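Local coordinates for protein anti-sigma-I factor RsgI3 (Clostridium thermocellum, PDB 6QE7) that binds pectin through an extracellular PA14 dyad and probably restrains the sigma factor SigI3 until polysaccharide is sensed, at residues A[10-16]-A[44-50]; A[18-22]-A[146-150]. One frame throughout, in Å; residues are numbered along the deposited sequence.

Contact 1: residues A[10-16]-A[44-50]; sequences YYNNMDF and DTYSVRW. With CA (calcium ion), chain E.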
loop_
_atom_site.group_PDB
_atom_site.type_symbol
_atom_site.label_atom_id
_atom_site.label_comp_id
_atom_site.label_asym_id
_atom_site.label_seq_id
_atom_site.Cartn_x
_atom_site.Cartn_y
_atom_site.Cartn_z
ATOM N N TYR A 10 -5.264 -9.689 -5.033
ATOM C CA TYR A 10 -6.358 -8.786 -4.653
ATOM C C TYR A 10 -6.014 -8.084 -3.367
ATOM O O TYR A 10 -5.760 -8.695 -2.327
ATOM C CB TYR A 10 -7.645 -9.592 -4.517
ATOM C CG TYR A 10 -8.175 -10.057 -5.839
ATOM C CD1 TYR A 10 -7.668 -11.187 -6.458
ATOM C CD2 TYR A 10 -9.159 -9.366 -6.522
ATOM C CE1 TYR A 10 -8.157 -11.613 -7.692
ATOM C CE2 TYR A 10 -9.687 -9.808 -7.729
ATOM C CZ TYR A 10 -9.182 -10.946 -8.331
ATOM O OH TYR A 10 -9.657 -11.352 -9.551
ATOM N N TYR A 11 -5.986 -6.764 -3.438
ATOM C CA TYR A 11 -5.538 -5.917 -2.312
ATOM C C TYR A 11 -6.726 -5.013 -1.944
ATOM O O TYR A 11 -7.338 -4.502 -2.872
ATOM C CB TYR A 11 -4.341 -5.105 -2.813
ATOM C CG TYR A 11 -3.114 -5.894 -3.188
ATOM C CD1 TYR A 11 -3.005 -6.467 -4.453
ATOM C CD2 TYR A 11 -2.020 -5.963 -2.327
ATOM C CE1 TYR A 11 -1.881 -7.163 -4.822
ATOM C CE2 TYR A 11 -0.881 -6.650 -2.680
ATOM C CZ TYR A 11 -0.827 -7.234 -3.923
ATOM O OH TYR A 11 0.251 -7.960 -4.226
ATOM N N ASN A 12 -6.854 -4.628 -0.673
ATOM C CA ASN A 12 -7.946 -3.760 -0.154
ATOM C C ASN A 12 -7.594 -2.276 -0.176
ATOM O O ASN A 12 -8.470 -1.463 0.220
ATOM C CB ASN A 12 -8.329 -4.148 1.288
ATOM C CG ASN A 12 -9.547 -5.034 1.284
ATOM O OD1 ASN A 12 -10.507 -4.686 0.615
ATOM N ND2 ASN A 12 -9.515 -6.182 1.962
ATOM N N ASN A 13 -6.384 -1.923 -0.599
ATOM C CA ASN A 13 -5.981 -0.540 -0.978
ATOM C C ASN A 13 -5.776 -0.503 -2.513
ATOM O O ASN A 13 -5.632 -1.595 -3.145
ATOM C CB ASN A 13 -4.719 -0.140 -0.204
ATOM C CG ASN A 13 -5.005 0.424 1.179
ATOM O OD1 ASN A 13 -6.133 0.807 1.485
ATOM N ND2 ASN A 13 -3.963 0.617 1.980
ATOM N N MET A 14 -5.638 0.688 -3.094
ATOM C CA MET A 14 -5.552 0.890 -4.563
ATOM C C MET A 14 -4.102 0.966 -5.009
ATOM O O MET A 14 -3.846 1.098 -6.201
ATOM C CB MET A 14 -6.380 2.107 -4.978
ATOM C CG MET A 14 -5.819 3.488 -4.709
ATOM S SD MET A 14 -7.450 4.397 -5.028
ATOM C CE MET A 14 -7.042 5.997 -4.288
ATOM N N ASP A 15 -3.160 0.772 -4.077
ATOM C CA ASP A 15 -1.718 0.803 -4.417
ATOM C C ASP A 15 -1.033 -0.483 -4.013
ATOM O O ASP A 15 0.140 -0.391 -3.582
ATOM C CB ASP A 15 -1.007 1.912 -3.644
ATOM C CG ASP A 15 -1.113 1.742 -2.116
ATOM O OD1 ASP A 15 -1.923 0.876 -1.622
ATOM O OD2 ASP A 15 -0.377 2.470 -1.443
ATOM N N PHE A 16 -1.693 -1.630 -4.093
ATOM C CA PHE A 16 -1.046 -2.949 -3.906
ATOM C C PHE A 16 -0.501 -3.006 -2.487
ATOM O O PHE A 16 0.553 -3.579 -2.294
ATOM C CB PHE A 16 0.079 -3.216 -4.921
ATOM C CG PHE A 16 -0.444 -3.044 -6.333
ATOM C CD1 PHE A 16 -1.315 -3.968 -6.852
ATOM C CD2 PHE A 16 -0.162 -1.905 -7.060
ATOM C CE1 PHE A 16 -1.837 -3.806 -8.122
ATOM C CE2 PHE A 16 -0.703 -1.715 -8.321
ATOM C CZ PHE A 16 -1.555 -2.668 -8.833
ATOM N N ASP A 44 -14.743 0.118 -2.704
ATOM C CA ASP A 44 -13.871 1.248 -3.081
ATOM C C ASP A 44 -12.389 0.972 -2.731
ATOM O O ASP A 44 -12.075 0.097 -1.894
ATOM C CB ASP A 44 -14.371 2.590 -2.518
ATOM C CG ASP A 44 -15.703 3.081 -3.058
ATOM O OD1 ASP A 44 -16.065 2.604 -4.116
ATOM O OD2 ASP A 44 -16.388 3.960 -2.388
ATOM N N THR A 45 -11.518 1.741 -3.418
ATOM C CA THR A 45 -10.044 1.777 -3.262
ATOM C C THR A 45 -9.505 0.351 -3.151
ATOM O O THR A 45 -9.038 -0.014 -2.080
ATOM C CB THR A 45 -9.672 2.611 -2.027
ATOM O OG1 THR A 45 -10.395 2.030 -0.954
ATOM C CG2 THR A 45 -10.047 4.067 -2.114
ATOM N N TYR A 46 -9.522 -0.419 -4.243
ATOM C CA TYR A 46 -8.928 -1.743 -4.262
ATOM C C TYR A 46 -8.095 -1.855 -5.531
ATOM O O TYR A 46 -8.219 -0.953 -6.417
ATOM C CB TYR A 46 -9.951 -2.867 -4.052
ATOM C CG TYR A 46 -11.138 -2.925 -4.980
ATOM C CD1 TYR A 46 -11.062 -3.597 -6.172
ATOM C CD2 TYR A 46 -12.397 -2.439 -4.603
ATOM C CE1 TYR A 46 -12.157 -3.728 -7.021
ATOM C CE2 TYR A 46 -13.526 -2.673 -5.375
ATOM C CZ TYR A 46 -13.398 -3.261 -6.621
ATOM O OH TYR A 46 -14.480 -3.452 -7.454
ATOM N N SER A 47 -7.225 -2.869 -5.531
ATOM C CA SER A 47 -6.291 -3.124 -6.643
ATOM C C SER A 47 -6.062 -4.615 -6.796
ATOM O O SER A 47 -6.210 -5.350 -5.821
ATOM C CB SER A 47 -4.998 -2.338 -6.539
ATOM O OG SER A 47 -4.294 -2.551 -5.311
ATOM N N VAL A 48 -5.716 -4.968 -8.039
ATOM C CA VAL A 48 -5.570 -6.339 -8.532
ATOM C C VAL A 48 -4.357 -6.298 -9.437
ATOM O O VAL A 48 -4.293 -5.439 -10.322
ATOM C CB VAL A 48 -6.834 -6.860 -9.282
ATOM C CG1 VAL A 48 -6.691 -8.328 -9.480
ATOM C CG2 VAL A 48 -8.151 -6.583 -8.544
ATOM N N ARG A 49 -3.519 -7.297 -9.243
ATOM C CA ARG A 49 -2.408 -7.608 -10.127
ATOM C C ARG A 49 -2.563 -9.029 -10.661
ATOM O O ARG A 49 -2.515 -9.947 -9.883
ATOM C CB ARG A 49 -1.072 -7.544 -9.395
ATOM C CG ARG A 49 0.072 -7.556 -10.409
ATOM C CD ARG A 49 1.371 -7.567 -9.701
ATOM N NE ARG A 49 1.655 -6.233 -9.270
ATOM C CZ ARG A 49 1.920 -5.836 -8.022
ATOM N NH1 ARG A 49 1.829 -6.672 -7.014
ATOM N NH2 ARG A 49 2.284 -4.574 -7.810
ATOM N N TRP A 50 -2.636 -9.151 -11.975
ATOM C CA TRP A 50 -2.682 -10.443 -12.685
ATOM C C TRP A 50 -1.321 -10.678 -13.320
ATOM O O TRP A 50 -0.839 -9.758 -13.976
ATOM C CB TRP A 50 -3.757 -10.401 -13.740
ATOM C CG TRP A 50 -5.152 -10.359 -13.208
ATOM C CD1 TRP A 50 -5.838 -11.422 -12.700
ATOM C CD2 TRP A 50 -6.085 -9.276 -13.284
ATOM N NE1 TRP A 50 -7.105 -11.059 -12.389
ATOM C CE2 TRP A 50 -7.293 -9.736 -12.683
ATOM C CE3 TRP A 50 -6.038 -7.943 -13.701
ATOM C CZ2 TRP A 50 -8.443 -8.928 -12.556
ATOM C CZ3 TRP A 50 -7.167 -7.129 -13.542
ATOM C CH2 TRP A 50 -8.342 -7.607 -12.944
HETATM CA CA CA E . -10.319 -0.170 -0.011
HETATM O O HOH W 1 -11.282 -2.332 -0.651
HETATM O O HOH W 2 -8.908 1.016 1.572
HETATM O O HOH W 3 -10.638 -1.164 2.229
HETATM O O HOH W 4 -12.516 0.579 0.767
#

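Contact 2: residues A[18-22]-A[146-150]; sequences RFQFV and LPQKD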
loop_
_atom_site.group_PDB
_atom_site.type_symbol
_atom_site.label_atom_id
_atom_site.label_comp_id
_atom_site.label_asym_id
_atom_site.label_seq_id
_atom_site.Cartn_x
_atom_site.Cartn_y
_atom_site.Cartn_z
ATOM N N ARG A 18 -2.312 -3.759 1.656
ATOM C CA ARG A 18 -3.412 -4.503 2.323
ATOM C C ARG A 18 -3.807 -5.694 1.456
ATOM O O ARG A 18 -4.982 -5.845 1.082
ATOM C CB ARG A 18 -4.597 -3.577 2.541
ATOM C CG ARG A 18 -4.499 -2.797 3.832
ATOM C CD ARG A 18 -5.737 -1.958 3.902
ATOM N NE ARG A 18 -5.661 -0.945 4.925
ATOM C CZ ARG A 18 -5.890 -1.158 6.217
ATOM N NH1 ARG A 18 -6.137 -2.379 6.675
ATOM N NH2 ARG A 18 -5.876 -0.134 7.048
ATOM N N PHE A 19 -2.838 -6.547 1.228
ATOM C CA PHE A 19 -3.007 -7.783 0.446
ATOM C C PHE A 19 -4.075 -8.637 1.153
ATOM O O PHE A 19 -4.020 -8.730 2.379
ATOM C CB PHE A 19 -1.664 -8.501 0.298
ATOM C CG PHE A 19 -1.876 -9.905 -0.194
ATOM C CD1 PHE A 19 -2.293 -10.147 -1.505
ATOM C CD2 PHE A 19 -1.790 -10.977 0.679
ATOM C CE1 PHE A 19 -2.558 -11.431 -1.945
ATOM C CE2 PHE A 19 -2.029 -12.272 0.210
ATOM C CZ PHE A 19 -2.444 -12.480 -1.085
ATOM N N GLN A 20 -5.075 -9.115 0.424
ATOM C CA GLN A 20 -6.115 -10.020 0.982
ATOM C C GLN A 20 -5.984 -11.468 0.500
ATOM O O GLN A 20 -5.907 -12.370 1.319
ATOM C CB GLN A 20 -7.512 -9.496 0.663
ATOM C CG GLN A 20 -8.633 -10.157 1.477
ATOM C CD GLN A 20 -8.417 -10.084 2.974
ATOM O OE1 GLN A 20 -7.863 -9.141 3.494
ATOM N NE2 GLN A 20 -8.770 -11.134 3.663
ATOM N N PHE A 21 -6.032 -11.751 -0.777
ATOM C CA PHE A 21 -6.017 -13.164 -1.210
ATOM C C PHE A 21 -5.442 -13.188 -2.632
ATOM O O PHE A 21 -5.402 -12.135 -3.303
ATOM C CB PHE A 21 -7.394 -13.809 -1.072
ATOM C CG PHE A 21 -8.413 -13.245 -2.054
ATOM C CD1 PHE A 21 -8.416 -13.612 -3.391
ATOM C CD2 PHE A 21 -9.291 -12.257 -1.676
ATOM C CE1 PHE A 21 -9.305 -13.052 -4.300
ATOM C CE2 PHE A 21 -10.173 -11.684 -2.578
ATOM C CZ PHE A 21 -10.163 -12.057 -3.897
ATOM N N VAL A 22 -4.900 -14.334 -3.005
ATOM C CA VAL A 22 -4.557 -14.644 -4.415
ATOM C C VAL A 22 -5.567 -15.672 -4.952
ATOM O O VAL A 22 -6.032 -16.522 -4.181
ATOM C CB VAL A 22 -3.103 -15.128 -4.483
ATOM C CG1 VAL A 22 -2.914 -16.460 -3.765
ATOM C CG2 VAL A 22 -2.591 -15.215 -5.888
ATOM N N LEU A 146 4.398 -15.932 -3.387
ATOM C CA LEU A 146 3.118 -15.275 -2.989
ATOM C C LEU A 146 3.419 -13.886 -2.425
ATOM O O LEU A 146 4.512 -13.602 -1.945
ATOM C CB LEU A 146 2.374 -16.131 -1.947
ATOM C CG LEU A 146 1.725 -17.423 -2.453
ATOM C CD1 LEU A 146 0.685 -17.972 -1.461
ATOM C CD2 LEU A 146 1.092 -17.214 -3.826
ATOM N N PRO A 147 2.476 -12.933 -2.496
ATOM C CA PRO A 147 2.621 -11.685 -1.733
ATOM C C PRO A 147 2.589 -11.990 -0.218
ATOM O O PRO A 147 1.945 -12.997 0.153
ATOM C CB PRO A 147 1.414 -10.828 -2.194
ATOM C CG PRO A 147 0.905 -11.502 -3.474
ATOM C CD PRO A 147 1.256 -12.978 -3.323
ATOM N N GLN A 148 3.244 -11.174 0.627
ATOM C CA GLN A 148 3.133 -11.300 2.120
ATOM C C GLN A 148 2.216 -10.218 2.704
ATOM O O GLN A 148 2.430 -9.015 2.426
ATOM C CB GLN A 148 4.475 -11.220 2.858
ATOM C CG GLN A 148 5.291 -12.499 2.779
ATOM C CD GLN A 148 5.952 -12.628 1.430
ATOM O OE1 GLN A 148 6.300 -11.642 0.785
ATOM N NE2 GLN A 148 6.129 -13.858 0.989
ATOM N N LYS A 149 1.231 -10.629 3.504
ATOM C CA LYS A 149 0.539 -9.688 4.399
ATOM C C LYS A 149 1.640 -8.984 5.194
ATOM O O LYS A 149 2.504 -9.641 5.705
ATOM C CB LYS A 149 -0.503 -10.387 5.270
ATOM C CG LYS A 149 -1.906 -10.375 4.675
ATOM C CD LYS A 149 -3.016 -10.569 5.715
ATOM C CE LYS A 149 -4.406 -10.804 5.141
ATOM N NZ LYS A 149 -4.448 -11.913 4.143
ATOM N N ASP A 150 1.662 -7.662 5.185
ATOM C CA ASP A 150 2.531 -6.891 6.101
ATOM C C ASP A 150 1.899 -6.979 7.489
ATOM O O ASP A 150 0.801 -7.415 7.593
ATOM C CB ASP A 150 2.713 -5.471 5.585
ATOM C CG ASP A 150 3.814 -4.669 6.246
ATOM O OD1 ASP A 150 4.744 -5.244 6.896
ATOM O OD2 ASP A 150 3.724 -3.459 6.113
#

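Contact 1: residues A[10-16]-A[44-50]
A calcium ion joins the loop that follows strand 6-11 to the one that precedes strand 46-51: three of its four protein ligands are backbone oxygens, Asn12 O, Asp44 O and Thr45 O, and the fourth is Thr45 OG1, at 2.4 Å from the metal. Four waters complete eight ligands. Asn12 O and Thr45 O approach to 2.8 Å, a closeness of two acceptors that the shared cation explains. One metal water donates to Asn12 OD1, which Gly42 N also binds, and another to Asn13 OD1, whose amide ND2 is held by Asp203, so these amides form a second shell.

Beyond the ion the pieces pair as antiparallel strands, Tyr11 N donating to Ser47 O at 2.8 Å and Ser47 N returning a bond to Tyr11 O. Ser47 extends the pairing into the turn. With OG set between its own N and carbonyl carbon (chi1 56°), the hydroxyl donates to Asn13 O at 2.7 Å and accepts from Phe16 N at 3.0 Å. The Phe16 ring is covered on both faces, by Ser47 OG and CB on one and by the Arg49 guanidinium on the other, the latter nearly flat with planes 23° apart, a cation-pi stack. Salt bridges to Glu9 and Glu110 hold that guanidinium. On the sheet face of Tyr10 and Val48, methyl CG1 of Val48 sits 3.8 Å from the centroid of the Tyr10 ring, a CH-pi contact.

Strand 6-11 lies between strands 19-25 and 46-51 in the first PA14 domain, and strand 46-51 pairs in turn with strand 105-113, where Thr45 and Tyr46 form a G1 beta bulge opposite Gln113.

Contact 2: residues A[18-22]-A[146-150]
Pro147 lays its CB and CG over one face of the Phe19 ring: Pro147 CB lies 3.9 Å from the centroid of the Phe19 ring and 14° off its normal, a CH-pi contact, while CG of the same proline comes 3.8 Å from Phe19 CE1. The aromatic ring reaches the proline because its CG is anti to the backbone N (chi1 166°). At the ring edge, Lys149 CG approaches Phe19 CD2 to 4.0 Å. From there the lysine chain runs on past Phe19 O and bends at its last torsion, bringing NZ within 3.2 Å of Gln20 O in a weak hydrogen bond. Farther along, Val22 CG1 touches Leu146 CD2 at 4.1 Å, a light apolar contact.

The next shell belongs to strand 6-11. Tyr11 packs edge-to-face with Phe19 and also touches Pro147, Glu9 lies against the same proline, and Arg7 is in contact with both Val22 and Leu146. Gln20 and Phe21 together face Tyr10, making a classic beta bulge.

An irregular piece of chain thus runs alongside strand 19-25, roughly antiparallel to it, without pairing as a strand, held by proline-aromatic packing. Here it is part of the loop that joins strand 139-141 of the first PA14 domain to strand 154-159 of the second.

Strand 6-11 ties the two contacts together: contact 1 pairs it with strand 46-51, and strand 19-25 of contact 2 is its other neighbour, with Asn12 N probably hydrogen-bonded to Arg18 O and Tyr10 O to Gln20 N. Contact 1 is partly buried and covers about twice the area, combining ladder bonds, a metal site and stacked groups. Contact 2 is a surface contact without paired strands, resting on apolar touches and one weak bond. Both reach the second PA14 domain, since Asp203 takes Asn13 ND2 in a hydrogen bond and Arg18 in a salt bridge. In this pair, the strands join backbone bonds to calcium binding and stacking, whereas the surface loop relies mainly on apolar side chains.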